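Local coordinates for protein thiosulfate sulfurtransferase YnjE (Escherichia coli, PDB 2WLR) that catalyses the transfer of a sulfur atom from thiosulfate to cyanide, releasing thiocyanate and sulfite, at residues D24-A29 with W34-N39; L51-L56 with D85-A90; A80-D85 with D108-P113. All coordinates share one frame; numbering follows the deposited sequence.

Contact 1: residues D24-A29 with W34-N39; sequences DTRPSA and WPQTLN
Arg26 reaches across to Gln36, its NH1 donating to Gln36 OE1 at 3.1 Å, in the turn-and-short-helix connection that follows strand 21-24 of the first rhodanese domain. Arg26 lies in the Asp-x-Arg sequence familiar from rhodanese domains. The acceptor sits at the edge of the guanidinium and near its plane, whereas the donor stands 45° above the amide carbonyl plane, so NH1 does not meet a lone pair of OE1. The guanidinium and amide planes are 63° apart. A long, flexible glutamine suits this exposed position because its chain, extended beyond CG, brings a neutral acceptor to a buried cation.

The second tie spans helix 28-32: Trp34 N, just beyond its end, donates to Ala29 O, in its first turn, over 3.0 Å. This carbonyl also sits at the edge of the indole, and the small Ala29 CB lies 3.9 Å from Trp34 CD1. The ring's own donor, NE1, goes to Leu125 O, while the rings of Phe122 and Tyr127 meet the indole edge-to-face and that of Trp130 also touches it.

Behind these contacts, Asp24 positions Arg26. A bend at chi3 (-62°) turns the guanidinium side-on to the carboxylate, making a salt bridge with Arg26 NH2 2.8 Å from Asp24 OD2; NH2 also donates to Gly43 O. The two nitrogens NE and NH2, one on each oxygen, hold the guanidinium against rotation and leave NH1 for Gln36. Asp24 OD1 takes two bonds: NE arrives on its syn side at 2.9 Å, while the backbone N of Arg26, 3.2 Å away, meets its anti lone pair and closes an Asx turn.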
# COMPACT_ATOMS: atom_id res chain seq x y z
N ASP A 24 -17.01 -3.92 -8.86
CA ASP A 24 -16.04 -3.71 -9.94
C ASP A 24 -15.18 -4.97 -9.99
O ASP A 24 -14.49 -5.30 -9.02
CB ASP A 24 -15.22 -2.48 -9.56
CG ASP A 24 -14.32 -1.98 -10.65
OD1 ASP A 24 -13.79 -2.75 -11.44
OD2 ASP A 24 -14.10 -0.73 -10.70
N THR A 25 -15.28 -5.71 -11.09
CA THR A 25 -14.59 -6.98 -11.26
C THR A 25 -13.21 -6.89 -11.92
O THR A 25 -12.57 -7.90 -12.16
CB THR A 25 -15.48 -7.97 -12.03
OG1 THR A 25 -15.59 -7.55 -13.39
CG2 THR A 25 -16.87 -8.12 -11.35
N ARG A 26 -12.73 -5.66 -12.12
CA ARG A 26 -11.44 -5.44 -12.73
C ARG A 26 -10.32 -5.55 -11.68
O ARG A 26 -10.57 -5.45 -10.51
CB ARG A 26 -11.40 -4.02 -13.29
CG ARG A 26 -12.39 -3.78 -14.39
CD ARG A 26 -12.36 -2.36 -14.89
NE ARG A 26 -12.73 -1.46 -13.83
CZ ARG A 26 -12.65 -0.13 -13.91
NH1 ARG A 26 -12.20 0.46 -15.02
NH2 ARG A 26 -12.96 0.61 -12.88
N PRO A 27 -9.07 -5.68 -12.12
CA PRO A 27 -7.96 -5.61 -11.17
C PRO A 27 -7.97 -4.27 -10.42
O PRO A 27 -8.47 -3.25 -10.90
CB PRO A 27 -6.72 -5.73 -12.05
CG PRO A 27 -7.19 -6.48 -13.23
CD PRO A 27 -8.59 -6.04 -13.47
N SER A 28 -7.36 -4.27 -9.26
CA SER A 28 -7.43 -3.10 -8.39
C SER A 28 -6.77 -1.85 -8.97
O SER A 28 -7.14 -0.76 -8.63
CB SER A 28 -6.87 -3.41 -7.00
OG SER A 28 -5.48 -3.67 -7.05
N ALA A 29 -5.80 -2.01 -9.85
CA ALA A 29 -5.18 -0.87 -10.46
C ALA A 29 -6.22 0.02 -11.11
O ALA A 29 -6.18 1.23 -10.97
CB ALA A 29 -4.17 -1.30 -11.48
N TRP A 34 -6.33 3.98 -12.27
CA TRP A 34 -5.58 3.89 -13.53
C TRP A 34 -6.58 3.68 -14.67
O TRP A 34 -7.40 2.79 -14.64
CB TRP A 34 -4.60 2.75 -13.52
CG TRP A 34 -3.44 3.02 -12.64
CD1 TRP A 34 -3.23 2.52 -11.38
CD2 TRP A 34 -2.32 3.87 -12.93
NE1 TRP A 34 -2.09 3.02 -10.88
CE2 TRP A 34 -1.47 3.81 -11.81
CE3 TRP A 34 -1.93 4.64 -14.02
CZ2 TRP A 34 -0.27 4.52 -11.74
CZ3 TRP A 34 -0.77 5.35 -13.95
CH2 TRP A 34 0.08 5.25 -12.84
N PRO A 35 -6.50 4.53 -15.71
CA PRO A 35 -7.37 4.27 -16.85
C PRO A 35 -6.94 3.02 -17.64
O PRO A 35 -5.76 2.70 -17.71
CB PRO A 35 -7.24 5.54 -17.68
CG PRO A 35 -6.54 6.54 -16.86
CD PRO A 35 -5.77 5.80 -15.82
N GLN A 36 -7.89 2.37 -18.28
CA GLN A 36 -7.60 1.19 -19.09
C GLN A 36 -6.97 1.58 -20.43
O GLN A 36 -6.38 0.73 -21.08
CB GLN A 36 -8.85 0.34 -19.27
CG GLN A 36 -9.38 -0.20 -17.92
CD GLN A 36 -10.55 -1.13 -18.06
OE1 GLN A 36 -11.69 -0.76 -17.79
NE2 GLN A 36 -10.26 -2.37 -18.45
N THR A 37 -7.18 2.82 -20.85
CA THR A 37 -6.58 3.38 -22.09
C THR A 37 -6.27 4.84 -21.77
O THR A 37 -6.82 5.42 -20.85
CB THR A 37 -7.58 3.39 -23.25
OG1 THR A 37 -8.76 4.11 -22.87
CG2 THR A 37 -7.95 1.97 -23.66
N LEU A 38 -5.38 5.45 -22.54
CA LEU A 38 -5.01 6.84 -22.31
C LEU A 38 -6.22 7.76 -22.32
O LEU A 38 -7.05 7.67 -23.25
CB LEU A 38 -4.01 7.29 -23.38
CG LEU A 38 -2.62 6.78 -23.25
CD1 LEU A 38 -1.81 7.09 -24.49
CD2 LEU A 38 -1.92 7.31 -21.97
N ASN A 39 -6.34 8.62 -21.30
CA ASN A 39 -7.41 9.57 -21.11
C ASN A 39 -8.79 8.92 -20.94
O ASN A 39 -9.82 9.61 -21.03
CB ASN A 39 -7.44 10.63 -22.23
CG ASN A 39 -6.17 11.45 -22.30
OD1 ASN A 39 -5.49 11.46 -23.34
ND2 ASN A 39 -5.83 12.11 -21.21

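Contact 2: residues L51-L56 with D85-A90; sequences LSASWL and DKDVDA
Asp87, in the first turn of helix 85-97, sets its CB and carboxylate against the methyl of Ala53, with Asp87 OD1 and Ala53 CB 3.6 Å apart. Its other oxygen, OD2, faces polar company: a water donates to it at 3.0 Å and also binds Ser52 OG, 2.8 Å away. The same water accepts from Ser54 N, so a single molecule ties the start of the helix to the turn at 51-56. Serines suit that turn because their short hydroxyls can bond to each other, Ser52 OG lying 2.8 Å from Ser54 OG. Asp87 N is itself bonded to Asn84 OD1, which caps the helix and helps set the position of Asp87.

One turn on, Ala90 continues the same helix face. Its CB lies 4.2 Å from Ala53 CB, two small residues that let the backbones come close. Leu56 adds bulk at the edge: CD1 lies 4.1 Å from Ala90 CB and also rests on Ala90 O. Leu56 CG stands anti to its own carbonyl carbon (chi1 -66°), and the chain is then extended at chi2, carrying CD1 to the helix. Val91 and Arg94 prolong this face, the latter through NH1 to Leu56 O. Helix 85-97 thus packs on the turn that follows edge strand 49-50, a helix-to-loop contact at one border of the parallel sheet in the alpha/beta rhodanese fold.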
# COMPACT_ATOMS: atom_id res chain seq x y z
N LEU A 51 -13.95 -6.64 -6.47
CA LEU A 51 -13.77 -8.09 -6.37
C LEU A 51 -13.24 -8.53 -7.71
O LEU A 51 -14.01 -8.84 -8.63
CB LEU A 51 -15.08 -8.80 -6.02
CG LEU A 51 -14.98 -10.31 -5.74
CD1 LEU A 51 -14.01 -10.64 -4.60
CD2 LEU A 51 -16.36 -10.91 -5.44
N SER A 52 -11.93 -8.49 -7.84
CA SER A 52 -11.30 -8.80 -9.12
C SER A 52 -11.47 -10.26 -9.47
O SER A 52 -11.13 -11.14 -8.65
CB SER A 52 -9.85 -8.43 -9.08
OG SER A 52 -9.27 -8.63 -10.33
N ALA A 53 -11.90 -10.56 -10.69
CA ALA A 53 -12.03 -11.96 -11.12
C ALA A 53 -10.69 -12.67 -11.01
O ALA A 53 -10.66 -13.85 -10.75
CB ALA A 53 -12.56 -12.08 -12.54
N SER A 54 -9.58 -11.96 -11.21
CA SER A 54 -8.24 -12.53 -11.09
C SER A 54 -7.87 -12.99 -9.69
O SER A 54 -6.89 -13.71 -9.53
CB SER A 54 -7.20 -11.52 -11.57
OG SER A 54 -7.16 -10.38 -10.74
N TRP A 55 -8.64 -12.59 -8.68
CA TRP A 55 -8.38 -13.07 -7.33
C TRP A 55 -9.05 -14.37 -6.99
O TRP A 55 -8.67 -15.00 -6.00
CB TRP A 55 -8.90 -12.09 -6.28
CG TRP A 55 -8.40 -10.69 -6.37
CD1 TRP A 55 -7.29 -10.25 -7.00
CD2 TRP A 55 -8.99 -9.55 -5.74
NE1 TRP A 55 -7.18 -8.87 -6.85
CE2 TRP A 55 -8.19 -8.44 -6.04
CE3 TRP A 55 -10.11 -9.38 -4.94
CZ2 TRP A 55 -8.55 -7.14 -5.62
CZ3 TRP A 55 -10.43 -8.13 -4.50
CH2 TRP A 55 -9.65 -7.03 -4.85
N LEU A 56 -10.06 -14.75 -7.75
CA LEU A 56 -10.96 -15.84 -7.34
C LEU A 56 -10.28 -17.19 -7.11
O LEU A 56 -10.67 -17.88 -6.19
CB LEU A 56 -12.11 -16.00 -8.33
CG LEU A 56 -13.07 -14.81 -8.37
CD1 LEU A 56 -14.01 -14.98 -9.57
CD2 LEU A 56 -13.83 -14.63 -7.05
N ASP A 85 -16.72 -8.87 -19.82
CA ASP A 85 -17.77 -9.87 -19.77
C ASP A 85 -17.32 -11.16 -19.11
O ASP A 85 -18.06 -11.77 -18.36
CB ASP A 85 -18.30 -10.20 -21.17
CG ASP A 85 -19.11 -9.11 -21.77
OD1 ASP A 85 -19.35 -8.08 -21.11
OD2 ASP A 85 -19.54 -9.32 -22.94
N LYS A 86 -16.12 -11.60 -19.41
CA LYS A 86 -15.60 -12.83 -18.85
C LYS A 86 -15.40 -12.73 -17.33
O LYS A 86 -15.76 -13.64 -16.59
CB LYS A 86 -14.32 -13.18 -19.59
CG LYS A 86 -13.52 -14.31 -19.03
CD LYS A 86 -12.20 -14.42 -19.79
CE LYS A 86 -11.22 -15.33 -19.08
NZ LYS A 86 -11.56 -16.76 -19.31
N ASP A 87 -14.82 -11.63 -16.87
CA ASP A 87 -14.63 -11.39 -15.43
C ASP A 87 -15.97 -11.28 -14.70
O ASP A 87 -16.13 -11.79 -13.59
CB ASP A 87 -13.86 -10.06 -15.19
CG ASP A 87 -12.37 -10.13 -15.57
OD1 ASP A 87 -11.89 -11.23 -15.95
OD2 ASP A 87 -11.66 -9.06 -15.46
N VAL A 88 -16.92 -10.60 -15.32
CA VAL A 88 -18.25 -10.44 -14.71
C VAL A 88 -18.91 -11.82 -14.55
O VAL A 88 -19.47 -12.12 -13.50
CB VAL A 88 -19.13 -9.48 -15.58
CG1 VAL A 88 -20.60 -9.60 -15.21
CG2 VAL A 88 -18.67 -8.04 -15.34
N ASP A 89 -18.80 -12.66 -15.57
CA ASP A 89 -19.38 -14.01 -15.49
C ASP A 89 -18.72 -14.84 -14.39
O ASP A 89 -19.40 -15.57 -13.65
CB ASP A 89 -19.20 -14.72 -16.85
CG ASP A 89 -19.84 -16.10 -16.86
OD1 ASP A 89 -21.07 -16.16 -16.94
OD2 ASP A 89 -19.08 -17.08 -16.78
N ALA A 90 -17.40 -14.76 -14.28
CA ALA A 90 -16.65 -15.52 -13.28
C ALA A 90 -17.07 -15.12 -11.87
O ALA A 90 -17.31 -15.96 -10.98
CB ALA A 90 -15.16 -15.28 -13.45
O HOH W 1 -9.95 -9.23 -13.00

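Contact 3: residues A80-D85 with D108-P113; sequences ALYGND and DALSEP
Tyr82 takes the chi1 of 68° that sets CG between its backbone N and carbonyl carbon, and a chi2 of -90° turns the ring plane perpendicular to the plane of CA, CB and CG, next to Ala109 and Leu110. The tightest approach is 3.3 Å, between Tyr82 CB and Ala109 CB, close packing that the small alanine methyl permits. Leu110 crosses the tyrosine at about a right angle and brings CD2 to 3.8 Å from Tyr82 CE2, so its branched end packs obliquely against the ring.

Ala109 and Leu110 are the central pair of a type II beta turn from Asp108 to Ser111. Asp108 O holds it closed by accepting twice from the same face: from Ser111 N at 3.1 Å and from Ser111 OG at 2.6 Å. Glu45 joins the two sides, its backbone N donating to Tyr82 OH and its OE2 accepting from Leu110 N.

Strand 79-82 runs between the parallel strands 21-24 and 103-105. Tyr82 ends it and faces the 108-113 turn beyond strand 103-105, while the preceding Leu81 packs on helix 85-97.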
# COMPACT_ATOMS: atom_id res chain seq x y z
N ALA A 80 -24.79 -5.20 -8.51
CA ALA A 80 -24.63 -4.96 -9.94
C ALA A 80 -23.15 -4.99 -10.28
O ALA A 80 -22.37 -4.20 -9.74
CB ALA A 80 -25.22 -3.64 -10.33
N LEU A 81 -22.78 -5.91 -11.15
CA LEU A 81 -21.39 -6.14 -11.54
C LEU A 81 -21.02 -5.35 -12.77
O LEU A 81 -21.85 -5.07 -13.64
CB LEU A 81 -21.15 -7.61 -11.85
CG LEU A 81 -21.63 -8.64 -10.84
CD1 LEU A 81 -21.17 -10.03 -11.22
CD2 LEU A 81 -21.21 -8.32 -9.45
N TYR A 82 -19.75 -4.96 -12.84
CA TYR A 82 -19.22 -4.42 -14.07
C TYR A 82 -17.78 -4.78 -14.31
O TYR A 82 -17.08 -5.30 -13.43
CB TYR A 82 -19.48 -2.92 -14.18
CG TYR A 82 -18.70 -2.08 -13.18
CD1 TYR A 82 -19.23 -1.78 -11.94
CD2 TYR A 82 -17.49 -1.52 -13.52
CE1 TYR A 82 -18.53 -0.99 -11.02
CE2 TYR A 82 -16.79 -0.74 -12.61
CZ TYR A 82 -17.31 -0.45 -11.37
OH TYR A 82 -16.56 0.33 -10.52
N GLY A 83 -17.35 -4.55 -15.54
CA GLY A 83 -16.06 -4.95 -16.01
C GLY A 83 -16.16 -5.70 -17.31
O GLY A 83 -17.17 -5.61 -18.00
N ASN A 84 -15.11 -6.44 -17.66
CA ASN A 84 -15.21 -7.24 -18.87
C ASN A 84 -16.14 -8.43 -18.71
O ASN A 84 -16.38 -8.90 -17.59
CB ASN A 84 -13.87 -7.61 -19.46
CG ASN A 84 -13.13 -8.59 -18.64
OD1 ASN A 84 -13.52 -9.77 -18.55
ND2 ASN A 84 -12.03 -8.15 -18.06
N ASP A 85 -16.72 -8.87 -19.82
CA ASP A 85 -17.77 -9.87 -19.77
C ASP A 85 -17.32 -11.16 -19.11
O ASP A 85 -18.06 -11.77 -18.36
CB ASP A 85 -18.30 -10.20 -21.17
CG ASP A 85 -19.11 -9.11 -21.77
OD1 ASP A 85 -19.35 -8.08 -21.11
OD2 ASP A 85 -19.54 -9.32 -22.94
N ASP A 108 -25.02 0.94 -17.04
CA ASP A 108 -24.36 2.19 -17.44
C ASP A 108 -22.97 2.35 -16.83
O ASP A 108 -22.42 3.44 -16.84
CB ASP A 108 -25.26 3.43 -17.19
CG ASP A 108 -25.52 3.72 -15.71
OD1 ASP A 108 -25.31 2.81 -14.86
OD2 ASP A 108 -25.90 4.87 -15.39
N ALA A 109 -22.38 1.27 -16.33
CA ALA A 109 -21.07 1.32 -15.69
C ALA A 109 -20.00 1.93 -16.58
O ALA A 109 -19.86 1.53 -17.72
CB ALA A 109 -20.62 -0.06 -15.28
N LEU A 110 -19.25 2.88 -16.01
CA LEU A 110 -18.13 3.56 -16.68
C LEU A 110 -18.54 4.46 -17.85
O LEU A 110 -17.67 5.00 -18.52
CB LEU A 110 -17.05 2.58 -17.10
CG LEU A 110 -16.62 1.57 -16.01
CD1 LEU A 110 -15.64 0.55 -16.60
CD2 LEU A 110 -15.98 2.26 -14.85
N SER A 111 -19.83 4.66 -18.08
CA SER A 111 -20.28 5.51 -19.20
C SER A 111 -20.28 7.00 -18.91
O SER A 111 -20.47 7.80 -19.82
CB SER A 111 -21.67 5.10 -19.63
OG SER A 111 -22.62 5.39 -18.61
N GLU A 112 -20.13 7.37 -17.64
CA GLU A 112 -20.03 8.76 -17.21
C GLU A 112 -18.71 8.94 -16.44
O GLU A 112 -18.67 8.85 -15.22
CB GLU A 112 -21.23 9.10 -16.35
CG GLU A 112 -22.55 9.01 -17.07
CD GLU A 112 -22.79 10.06 -18.16
OE1 GLU A 112 -21.98 11.01 -18.30
OE2 GLU A 112 -23.82 9.90 -18.86
N PRO A 113 -17.61 9.19 -17.14
CA PRO A 113 -16.33 9.28 -16.46
C PRO A 113 -16.32 10.28 -15.31
O PRO A 113 -15.59 10.11 -14.35
CB PRO A 113 -15.37 9.68 -17.58
CG PRO A 113 -16.03 9.24 -18.82
CD PRO A 113 -17.48 9.39 -18.59

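All three contacts belong to the first rhodanese domain, around the strand ends of its four-stranded parallel sheet. The centres of contacts 1 and 2 lie about 14 Å apart. Those of contacts 1 and 3 are about 11 Å apart, and those of contacts 2 and 3 about 13 Å. Contact 1 closes before the others open; contacts 2 and 3 alternate along the chain and share Asp85, where strand 79-82 gives way to helix 85-97. Thr25 joins them, its O bonded to Ala53 N and its OG1 to Tyr82 O. By strand order this strand-to-helix junction appears equivalent to the one that carries the persulfide-forming Cys365 in the third domain, though all three contacts lie away from the annotated sites.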